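PDB 4JIU: proabylysin from Pyrococcus abyssi, which is the zymogen of abylysin, a minimal soluble zinc metallopeptidase that probably hydrolyses peptide bonds once its latent form has been activated. Local coordinates for residues 54-59 / 94-99. The protein carries 1 engineered substitution. Numbering follows the deposited sequence.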
ATOM      1  N   MET A  54       6.256   5.304  -1.232  1.00 10.68           N
ATOM      2  CA  MET A  54       6.285   4.065  -0.415  1.00 11.12           C
ATOM      3  C   MET A  54       5.116   4.033   0.563  1.00 10.15           C
ATOM      4  O   MET A  54       4.481   3.004   0.761  1.00 10.95           O
ATOM      5  CB  MET A  54       7.602   3.996   0.370  1.00 12.16           C
ATOM      6  CG  MET A  54       8.819   3.751  -0.456  0.56 15.57           C
ATOM      7  SD  MET A  54      10.320   3.465   0.529  0.56 18.80           S
ATOM      8  CE  MET A  54      11.005   5.111   0.462  0.56 31.43           C
ATOM      9  N   PHE A  55       4.888   5.175   1.215  1.00  9.84           N
ATOM     10  CA  PHE A  55       3.794   5.252   2.174  1.00  9.60           C
ATOM     11  C   PHE A  55       2.456   4.993   1.468  1.00  9.30           C
ATOM     12  O   PHE A  55       1.595   4.321   2.025  1.00 10.03           O
ATOM     13  CB  PHE A  55       3.784   6.616   2.875  1.00 10.31           C
ATOM     14  CG  PHE A  55       3.002   6.626   4.164  1.00 10.49           C
ATOM     15  CD1 PHE A  55       3.336   5.764   5.214  1.00 12.85           C
ATOM     16  CD2 PHE A  55       1.937   7.516   4.325  1.00 12.58           C
ATOM     17  CE1 PHE A  55       2.657   5.811   6.391  1.00 14.70           C
ATOM     18  CE2 PHE A  55       1.269   7.560   5.562  1.00 12.21           C
ATOM     19  CZ  PHE A  55       1.632   6.704   6.566  1.00 13.55           C
ATOM     20  N   TYR A  56       2.272   5.549   0.267  1.00  9.30           N
ATOM     21  CA  TYR A  56       1.047   5.265  -0.480  1.00  9.05           C
ATOM     22  C   TYR A  56       0.837   3.782  -0.651  1.00  8.84           C
ATOM     23  O   TYR A  56      -0.237   3.249  -0.503  1.00  9.39           O
ATOM     24  CB  TYR A  56       1.015   6.040  -1.832  1.00  9.75           C
ATOM     25  CG  TYR A  56      -0.231   5.626  -2.564  1.00  9.89           C
ATOM     26  CD1 TYR A  56      -1.465   6.152  -2.157  1.00 11.20           C
ATOM     27  CD2 TYR A  56      -0.282   4.674  -3.544  1.00 10.83           C
ATOM     28  CE1 TYR A  56      -2.612   5.783  -2.759  1.00 11.44           C
ATOM     29  CE2 TYR A  56      -1.438   4.243  -4.109  1.00 11.38           C
ATOM     30  CZ  TYR A  56      -2.635   4.800  -3.716  1.00 10.70           C
ATOM     31  OH  TYR A  56      -3.826   4.424  -4.272  1.00 13.37           O
ATOM     32  N   ILE A  57       1.891   3.084  -1.129  1.00  9.24           N
ATOM     33  CA  ILE A  57       1.759   1.657  -1.350  1.00  9.30           C
ATOM     34  C   ILE A  57       1.331   0.934  -0.073  1.00  9.14           C
ATOM     35  O   ILE A  57       0.454   0.079  -0.114  1.00  9.77           O
ATOM     36  CB  ILE A  57       3.058   1.074  -1.956  1.00  9.91           C
ATOM     37  CG1 ILE A  57       3.289   1.657  -3.358  1.00 11.99           C
ATOM     38  CG2 ILE A  57       3.010  -0.439  -1.944  1.00 11.88           C
ATOM     39  CD1 ILE A  57       4.633   1.408  -3.907  1.00 14.64           C
ATOM     40  N   LEU A  58       1.985   1.239   1.039  1.00  9.35           N
ATOM     41  CA  LEU A  58       1.627   0.614   2.298  1.00  9.23           C
ATOM     42  C   LEU A  58       0.199   0.910   2.681  1.00  8.96           C
ATOM     43  O   LEU A  58      -0.529   0.021   3.148  1.00 10.07           O
ATOM     44  CB  LEU A  58       2.609   1.031   3.388  1.00 10.93           C
ATOM     45  CG  LEU A  58       4.018   0.461   3.228  1.00 11.85           C
ATOM     46  CD1 LEU A  58       4.925   1.028   4.313  1.00 16.53           C
ATOM     47  CD2 LEU A  58       4.077  -1.038   3.273  1.00 13.65           C
ATOM     48  N   ILE A  59      -0.236   2.172   2.572  1.00  9.13           N
ATOM     49  CA  ILE A  59      -1.597   2.556   2.892  1.00  8.89           C
ATOM     50  C   ILE A  59      -2.576   1.848   1.966  1.00  8.51           C
ATOM     51  O   ILE A  59      -3.621   1.366   2.469  1.00  9.51           O
ATOM     52  CB  ILE A  59      -1.749   4.077   2.862  1.00  9.36           C
ATOM     53  CG1 ILE A  59      -1.079   4.774   4.055  1.00 10.34           C
ATOM     54  CG2 ILE A  59      -3.216   4.487   2.726  1.00 10.08           C
ATOM     55  CD1 ILE A  59      -1.788   4.575   5.375  1.00 11.26           C
ATOM     56  N   ASP A  94       0.020   7.691 -10.236  1.00 13.93           N
ATOM     57  CA  ASP A  94       0.573   8.069 -11.538  1.00 15.23           C
ATOM     58  C   ASP A  94       2.079   8.195 -11.446  1.00 13.73           C
ATOM     59  O   ASP A  94       2.805   7.803 -12.365  1.00 15.97           O
ATOM     60  CB  ASP A  94      -0.065   9.375 -12.015  1.00 17.12           C
ATOM     61  CG  ASP A  94      -1.481   9.264 -12.538  1.00 22.75           C
ATOM     62  OD1 ASP A  94      -1.945   8.116 -12.757  1.00 34.58           O
ATOM     63  OD2 ASP A  94      -2.214  10.260 -12.752  1.00 35.15           O
ATOM     64  N   ARG A  95       2.570   8.811 -10.375  1.00 13.04           N
ATOM     65  CA  ARG A  95       4.036   8.934 -10.201  1.00 12.92           C
ATOM     66  C   ARG A  95       4.698   7.578 -10.148  1.00 12.16           C
ATOM     67  O   ARG A  95       5.774   7.344 -10.705  1.00 13.36           O
ATOM     68  CB  ARG A  95       4.340   9.811  -8.974  1.00 13.92           C
ATOM     69  CG  ARG A  95       3.818  11.251  -9.095  1.00 15.59           C
ATOM     70  CD  ARG A  95       4.124  12.104  -7.885  1.00 16.56           C
ATOM     71  NE  ARG A  95       3.466  13.392  -7.949  1.00 19.09           N
ATOM     72  CZ  ARG A  95       3.557  14.350  -7.022  1.00 19.61           C
ATOM     73  NH1 ARG A  95       4.272  14.108  -5.928  1.00 25.17           N
ATOM     74  NH2 ARG A  95       2.933  15.502  -7.162  1.00 27.63           N
ATOM     75  N   ILE A  96       4.141   6.661  -9.383  1.00 12.14           N
ATOM     76  CA  ILE A  96       4.695   5.330  -9.235  1.00 11.91           C
ATOM     77  C   ILE A  96       4.693   4.589 -10.545  1.00 12.33           C
ATOM     78  O   ILE A  96       5.676   3.965 -10.954  1.00 13.21           O
ATOM     79  CB  ILE A  96       3.913   4.536  -8.168  1.00 13.14           C
ATOM     80  CG1 ILE A  96       4.115   5.174  -6.805  1.00 13.87           C
ATOM     81  CG2 ILE A  96       4.328   3.080  -8.223  1.00 15.17           C
ATOM     82  CD1 ILE A  96       3.147   4.669  -5.765  1.00 16.28           C
ATOM     83  N   MET A  97       3.598   4.683 -11.292  1.00 13.36           N
ATOM     84  CA  MET A  97       3.534   4.063 -12.613  1.00 14.70           C
ATOM     85  C   MET A  97       4.545   4.680 -13.569  1.00 14.69           C
ATOM     86  O   MET A  97       5.166   3.925 -14.318  1.00 15.20           O
ATOM     87  CB  MET A  97       2.133   4.209 -13.207  1.00 16.50           C
ATOM     88  CG  MET A  97       2.139   3.801 -14.661  1.00 20.86           C
ATOM     89  SD  MET A  97       2.365   2.065 -14.968  1.00 29.51           S
ATOM     90  CE  MET A  97       2.816   2.007 -16.705  1.00 87.65           C
ATOM     91  N   THR A  98       4.725   5.993 -13.543  1.00 14.89           N
ATOM     92  CA  THR A  98       5.729   6.604 -14.415  1.00 16.30           C
ATOM     93  C   THR A  98       7.088   6.009 -14.123  1.00 15.96           C
ATOM     94  O   THR A  98       7.864   5.705 -15.014  1.00 16.93           O
ATOM     95  CB  THR A  98       5.718   8.110 -14.192  1.00 18.96           C
ATOM     96  OG1 THR A  98       4.473   8.587 -14.746  1.00 19.01           O
ATOM     97  CG2 THR A  98       6.868   8.797 -14.897  1.00 19.14           C
ATOM     98  N   LYS A  99       7.389   5.894 -12.819  1.00 14.19           N
ATOM     99  CA  LYS A  99       8.724   5.457 -12.461  1.00 15.48           C
ATOM    100  C   LYS A  99       8.976   3.998 -12.763  1.00 14.56           C
ATOM    101  O   LYS A  99       9.988   3.587 -13.289  1.00 18.09           O
ATOM    102  CB  LYS A  99       9.008   5.718 -11.006  1.00 17.20           C
ATOM    103  CG  LYS A  99      10.534   5.531 -10.850  1.00 21.14           C
ATOM    104  CD  LYS A  99      10.934   5.750  -9.433  1.00 23.28           C
ATOM    105  CE  LYS A  99      12.431   5.504  -9.214  1.00 23.20           C
ATOM    106  NZ  LYS A  99      12.672   5.213  -7.748  1.00 24.61           N
TER
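Ile96 reaches from helix 88-100 into the angle between two neighbouring side chains of helix 51-67, Tyr56 and Ile57, and does all the touching with its terminal methyl, CD1. This methyl lies 3.9 Å from Ile57 CG1 and 4.0 Å from Ile57 CD1, so the methyl end of Ile96 lies against the outer CG1-CD1 arm of Ile57, the two side chains crossing at a slant. The two share one conformation: CG1 stands beside the backbone N and CD1 continues the chain in an extended line (chi2 167° in both), which carries each methyl well away from its own helix. For Ile57 the extension matters, because its CB does not itself point at the partner helix and the CG1-CD1 arm closes the distance. On the Tyr56 side the same methyl stands 4.1 Å from CD2, approaching the ring obliquely. CG of Tyr56 is anti to the backbone N (chi1 177°), which swings the phenol out toward helix 88-100. Contact between the segments is thus small and wholly apolar, 113 Å² in all, and all three participants are buried. Ile30 and Leu49, from loops, add to the packing around Ile96 and Ile57 respectively, while Phe84 meets the tyrosine ring edge-to-face. Beyond the apolar patch, Tyr56 OH hydrogen-bonds to Glu93 OE1, a second tie to helix 88-100, and to His60 ND1 on its own helix, two anchors that should limit rotation of the ring. Since His60 binds zinc, Tyr56 serves as a second-shell residue, the nearest atom of its side chain about 7 Å from the zinc ion. Here the packing lies against the zinc-binding helix 51-67 of a minigluzincin, whose HExxH sequence supplies His60 and His64; His72 and the C-terminal Val105 complete the metal site of the zymogen.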